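Local coordinates for sporozoite surface protein 2 (Plasmodium vivax, PDB 4HQO) that serves as a sporozoite surface receptor for gliding motility, its adhesive part joining a metal-binding von Willebrand factor A domain to a thrombospondin repeat, at residues A[59-64]-A[69-74]; A[77-80]-A[84-87]. The protein carries 4 engineered substitutions. One frame throughout, in Å; residues are numbered along the deposited sequence.

Contact 1: residues A[59-64]-A[69-74]; sequences NLYMNL and TTELIR. With NA (sodium ion), chain G.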
loop_
_atom_site.group_PDB
_atom_site.type_symbol
_atom_site.label_atom_id
_atom_site.label_comp_id
_atom_site.label_asym_id
_atom_site.label_seq_id
_atom_site.Cartn_x
_atom_site.Cartn_y
_atom_site.Cartn_z
ATOM N N ASN A 59 1.479 -0.110 -6.943
ATOM C CA ASN A 59 0.583 0.864 -7.567
ATOM C C ASN A 59 1.056 2.270 -7.214
ATOM O O ASN A 59 1.271 2.598 -6.041
ATOM C CB ASN A 59 -0.863 0.701 -7.093
ATOM C CG ASN A 59 -1.484 -0.636 -7.485
ATOM O OD1 ASN A 59 -0.826 -1.528 -8.044
ATOM N ND2 ASN A 59 -2.768 -0.784 -7.176
ATOM N N LEU A 60 1.213 3.101 -8.229
ATOM C CA LEU A 60 1.755 4.434 -8.037
ATOM C C LEU A 60 0.641 5.470 -7.873
ATOM O O LEU A 60 -0.366 5.430 -8.575
ATOM C CB LEU A 60 2.654 4.792 -9.231
ATOM C CG LEU A 60 3.301 6.177 -9.262
ATOM C CD1 LEU A 60 4.302 6.317 -8.126
ATOM C CD2 LEU A 60 3.972 6.433 -10.628
ATOM N N TYR A 61 0.817 6.370 -6.912
ATOM C CA TYR A 61 0.025 7.592 -6.832
ATOM C C TYR A 61 1.023 8.741 -6.997
ATOM O O TYR A 61 2.175 8.631 -6.570
ATOM C CB TYR A 61 -0.737 7.688 -5.504
ATOM C CG TYR A 61 -1.247 9.079 -5.164
ATOM C CD1 TYR A 61 -0.422 10.003 -4.535
ATOM C CD2 TYR A 61 -2.550 9.453 -5.439
ATOM C CE1 TYR A 61 -0.861 11.256 -4.216
ATOM C CE2 TYR A 61 -3.008 10.729 -5.119
ATOM C CZ TYR A 61 -2.151 11.619 -4.503
ATOM O OH TYR A 61 -2.567 12.883 -4.160
ATOM N N MET A 62 0.612 9.825 -7.641
ATOM C CA MET A 62 1.542 10.936 -7.817
ATOM C C MET A 62 0.859 12.278 -7.661
ATOM O O MET A 62 -0.208 12.517 -8.227
ATOM C CB MET A 62 2.259 10.843 -9.158
ATOM C CG MET A 62 3.397 11.845 -9.352
ATOM S SD MET A 62 4.110 11.621 -11.021
ATOM C CE MET A 62 5.741 12.306 -10.790
ATOM N N ASN A 63 1.484 13.145 -6.869
ATOM C CA ASN A 63 0.960 14.476 -6.603
ATOM C C ASN A 63 2.056 15.505 -6.800
ATOM O O ASN A 63 3.198 15.320 -6.351
ATOM C CB ASN A 63 0.441 14.576 -5.158
ATOM C CG ASN A 63 -0.462 15.773 -4.944
ATOM O OD1 ASN A 63 -0.004 16.920 -4.924
ATOM N ND2 ASN A 63 -1.754 15.512 -4.778
ATOM N N LEU A 64 1.695 16.603 -7.444
ATOM C CA LEU A 64 2.602 17.720 -7.635
ATOM C C LEU A 64 2.167 18.860 -6.715
ATOM O O LEU A 64 1.039 19.355 -6.819
ATOM C CB LEU A 64 2.534 18.191 -9.085
ATOM C CG LEU A 64 3.452 19.358 -9.469
ATOM C CD1 LEU A 64 4.902 18.912 -9.441
ATOM C CD2 LEU A 64 3.088 19.862 -10.844
ATOM N N THR A 69 -2.097 22.080 -5.110
ATOM C CA THR A 69 -1.699 20.682 -5.300
ATOM C C THR A 69 -2.408 20.122 -6.517
ATOM O O THR A 69 -3.537 20.519 -6.840
ATOM C CB THR A 69 -1.979 19.761 -4.072
ATOM O OG1 THR A 69 -3.388 19.663 -3.835
ATOM C CG2 THR A 69 -1.270 20.269 -2.832
ATOM N N THR A 70 -1.735 19.207 -7.199
ATOM C CA THR A 70 -2.311 18.592 -8.381
ATOM C C THR A 70 -2.106 17.096 -8.317
ATOM O O THR A 70 -0.974 16.605 -8.329
ATOM C CB THR A 70 -1.696 19.144 -9.698
ATOM O OG1 THR A 70 -1.668 20.579 -9.655
ATOM C CG2 THR A 70 -2.520 18.689 -10.890
ATOM N N GLU A 71 -3.219 16.380 -8.233
ATOM C CA GLU A 71 -3.216 14.930 -8.242
ATOM C C GLU A 71 -3.053 14.474 -9.687
ATOM O O GLU A 71 -3.956 14.650 -10.503
ATOM C CB GLU A 71 -4.542 14.454 -7.667
ATOM C CG GLU A 71 -4.846 12.973 -7.747
ATOM C CD GLU A 71 -6.200 12.679 -7.088
ATOM O OE1 GLU A 71 -6.338 12.923 -5.872
ATOM O OE2 GLU A 71 -7.148 12.275 -7.791
ATOM N N LEU A 72 -1.890 13.907 -9.994
ATOM C CA LEU A 72 -1.515 13.575 -11.366
ATOM C C LEU A 72 -1.858 12.132 -11.713
ATOM O O LEU A 72 -2.296 11.839 -12.823
ATOM C CB LEU A 72 -0.022 13.803 -11.567
ATOM C CG LEU A 72 0.485 15.240 -11.417
ATOM C CD1 LEU A 72 1.990 15.275 -11.665
ATOM C CD2 LEU A 72 -0.230 16.170 -12.392
ATOM N N ILE A 73 -1.650 11.227 -10.760
ATOM C CA ILE A 73 -1.903 9.808 -10.985
ATOM C C ILE A 73 -2.649 9.242 -9.786
ATOM O O ILE A 73 -2.171 9.370 -8.656
ATOM C CB ILE A 73 -0.568 9.031 -11.191
ATOM C CG1 ILE A 73 0.213 9.598 -12.387
ATOM C CG2 ILE A 73 -0.824 7.533 -11.352
ATOM C CD1 ILE A 73 1.535 8.897 -12.650
ATOM N N ARG A 74 -3.823 8.647 -10.026
ATOM C CA ARG A 74 -4.593 7.977 -8.961
ATOM C C ARG A 74 -4.259 6.499 -8.847
ATOM O O ARG A 74 -4.063 5.829 -9.864
ATOM C CB ARG A 74 -6.108 8.126 -9.182
ATOM C CG ARG A 74 -6.620 9.542 -8.915
ATOM C CD ARG A 74 -8.146 9.660 -8.995
ATOM N NE ARG A 74 -8.843 8.812 -8.029
ATOM C CZ ARG A 74 -8.828 8.987 -6.705
ATOM N NH1 ARG A 74 -9.501 8.149 -5.923
ATOM N NH2 ARG A 74 -8.138 9.985 -6.152
HETATM NA NA NA G . -4.843 13.144 -4.290
HETATM O O HOH W 1 0.536 21.692 -8.386
#

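Contact 2: residues A[77-80]-A[84-87]; sequences SGQS and RQAL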
loop_
_atom_site.group_PDB
_atom_site.type_symbol
_atom_site.label_atom_id
_atom_site.label_comp_id
_atom_site.label_asym_id
_atom_site.label_seq_id
_atom_site.Cartn_x
_atom_site.Cartn_y
_atom_site.Cartn_z
ATOM N N SER A 77 -5.090 3.251 -11.439
ATOM C CA SER A 77 -5.352 3.611 -12.832
ATOM C C SER A 77 -4.311 3.003 -13.776
ATOM O O SER A 77 -3.296 2.463 -13.336
ATOM C CB SER A 77 -5.343 5.127 -13.004
ATOM O OG SER A 77 -4.024 5.625 -12.879
ATOM N N GLY A 78 -4.564 3.114 -15.077
ATOM C CA GLY A 78 -3.608 2.681 -16.086
ATOM C C GLY A 78 -2.232 3.297 -15.877
ATOM O O GLY A 78 -1.220 2.599 -15.957
ATOM N N GLN A 79 -2.184 4.598 -15.581
ATOM C CA GLN A 79 -0.911 5.280 -15.343
ATOM C C GLN A 79 -0.288 4.897 -14.007
ATOM O O GLN A 79 0.899 5.136 -13.768
ATOM C CB GLN A 79 -1.070 6.803 -15.421
ATOM C CG GLN A 79 -1.286 7.320 -16.817
ATOM C CD GLN A 79 -1.222 8.832 -16.896
ATOM O OE1 GLN A 79 -1.780 9.528 -16.055
ATOM N NE2 GLN A 79 -0.532 9.346 -17.910
ATOM N N SER A 80 -1.094 4.299 -13.141
ATOM C CA SER A 80 -0.636 3.906 -11.822
ATOM C C SER A 80 0.080 2.557 -11.848
ATOM O O SER A 80 0.988 2.311 -11.052
ATOM C CB SER A 80 -1.825 3.848 -10.854
ATOM O OG SER A 80 -1.449 3.216 -9.651
ATOM N N ARG A 84 5.377 2.381 -18.517
ATOM C CA ARG A 84 5.449 3.301 -19.661
ATOM C C ARG A 84 4.506 4.520 -19.508
ATOM O O ARG A 84 4.872 5.643 -19.841
ATOM C CB ARG A 84 5.201 2.550 -20.982
ATOM C CG ARG A 84 3.828 1.879 -21.089
ATOM C CD ARG A 84 3.766 0.846 -22.204
ATOM N NE ARG A 84 2.401 0.377 -22.436
ATOM C CZ ARG A 84 1.987 -0.183 -23.571
ATOM N NH1 ARG A 84 0.724 -0.570 -23.713
ATOM N NH2 ARG A 84 2.839 -0.361 -24.571
ATOM N N GLN A 85 3.313 4.304 -18.966
ATOM C CA GLN A 85 2.330 5.374 -18.825
ATOM C C GLN A 85 2.705 6.366 -17.716
ATOM O O GLN A 85 2.507 7.579 -17.860
ATOM C CB GLN A 85 0.945 4.779 -18.595
ATOM C CG GLN A 85 0.404 4.036 -19.817
ATOM C CD GLN A 85 -1.051 3.618 -19.642
ATOM O OE1 GLN A 85 -1.918 4.448 -19.366
ATOM N NE2 GLN A 85 -1.323 2.325 -19.799
ATOM N N ALA A 86 3.276 5.863 -16.625
ATOM C CA ALA A 86 3.761 6.741 -15.571
ATOM C C ALA A 86 4.910 7.601 -16.104
ATOM O O ALA A 86 5.002 8.789 -15.804
ATOM C CB ALA A 86 4.205 5.921 -14.367
ATOM N N LEU A 87 5.788 6.987 -16.889
ATOM C CA LEU A 87 6.904 7.708 -17.481
ATOM C C LEU A 87 6.438 8.801 -18.440
ATOM O O LEU A 87 7.056 9.857 -18.502
ATOM C CB LEU A 87 7.893 6.750 -18.174
ATOM C CG LEU A 87 8.714 5.913 -17.172
ATOM C CD1 LEU A 87 9.512 4.836 -17.867
ATOM C CD2 LEU A 87 9.634 6.807 -16.319
#

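Contact 1: residues A[59-64]-A[69-74]
Tyr-61 and Glu-71 reach across a beta hairpin to hold one sodium ion between them. The hairpin pairs strands 58-65 and 69-73 at one edge of the mixed sheet of the von Willebrand factor A domain. The ion sits at the edge of the Tyr-61 ring, in its plane, 2.3 Å from Tyr-61 OH. Glu-71 CG lies anti to the backbone N (chi1 172°), and the extended chain carries OE1 to the ion. The ring and carboxylate planes are 66° apart. Asn-63 lies on the same face. Its ND2 donates to Tyr-61 OH at 2.8 Å, nearly in the amide plane, so the phenol oxygen is held by both metal and amide. Glu-71 OE2 forms a salt bridge with Arg-74 NH2, which comes from above the carboxylate plane at 3.0 Å.

The register slips by one between Met-62 and Asn-63. This is a classic beta bulge, in which Leu-72 and Ile-73 both face Met-62. Met-62 O accepts from both of their amides, at 2.8 Å from Leu-72 N and 3.2 Å from Ile-73 N.

The face with Met-62 and Ile-73 is largely apolar and turns to helix 83-96, where Met-62 and Leu-72 touch Leu-93. Ile-73 CB meets Met-62 CB at 3.9 Å, and Ile-73 CD1 reaches Leu-60 CD2. Leu-72 CD1 instead reaches toward the turn and packs on Leu-64 CB. Near the turn, Leu-64 N and O both bond to the backbone of Thr-70. One water adds a bridge there, donating to Leu-64 O at 2.9 Å and also bonding to Thr-70 OG1.

Contact 2: residues A[77-80]-A[84-87]
A short helical turn, 78-81, meets the first turn of helix 83-96, and the two lie beside the edge hairpin of the von Willebrand factor A domain. The contact is small and joins consecutive helices. Gln-79 and Gln-85 carry most of it, and their side chains cross at about a right angle. Their stems touch first: Gln-79 CG lies 3.8 Å from Gln-85 CB. Beyond them the amide planes stand 47° apart. The extended chain of Gln-79 brings NE2 to 3.5 Å from Gln-85 O, a loose polar approach.

With chi1 -68° the Gln-85 chain leaves beside its own backbone N, and its amide ends over the backbone of Gly-78. Its OE1 lies 3.7 Å from Gly-78 C. The NE2 end has a firmer partner in Asp-82 OD2, in the link between the helices. One residue further along helix 83-96, Ala-86 CB touches Gln-79 O at 3.5 Å, while the same alanine also packs on Leu-60 and Ile-48.

Ser-77 is the N-cap of the short helix. Its OG accepts a weak bond from Ser-80 N, 3.2 Å long, and also bonds to Arg-74 O.

Across the two segments the contact thus rests on van der Waals packing of the glutamines and Ala-86 rather than on hydrogen bonds, and Asp-82 holds the Gln-85 amide.

The two contacts follow each other along the chain, and their centres are 11 Å apart. Strand 69-73 leads through a short loop into helix 78-81. Ser-80 ties that helix to the hairpin, probably through a hydrogen bond from Ser-80 OG to Leu-60 O (2.7 Å). Beside it, Ile-73 CG2 packs 3.7 Å from Ser-80 CA. Contact 1 holds the sodium site, whereas contact 2 stands back from it, with the Gln-79 side chain about 13 Å from the ion. The magnesium ion, bound by Ser-28, Ser-30 and Thr-103, lies toward the other end of the hairpin, about 11 Å from the Leu-64 side chain.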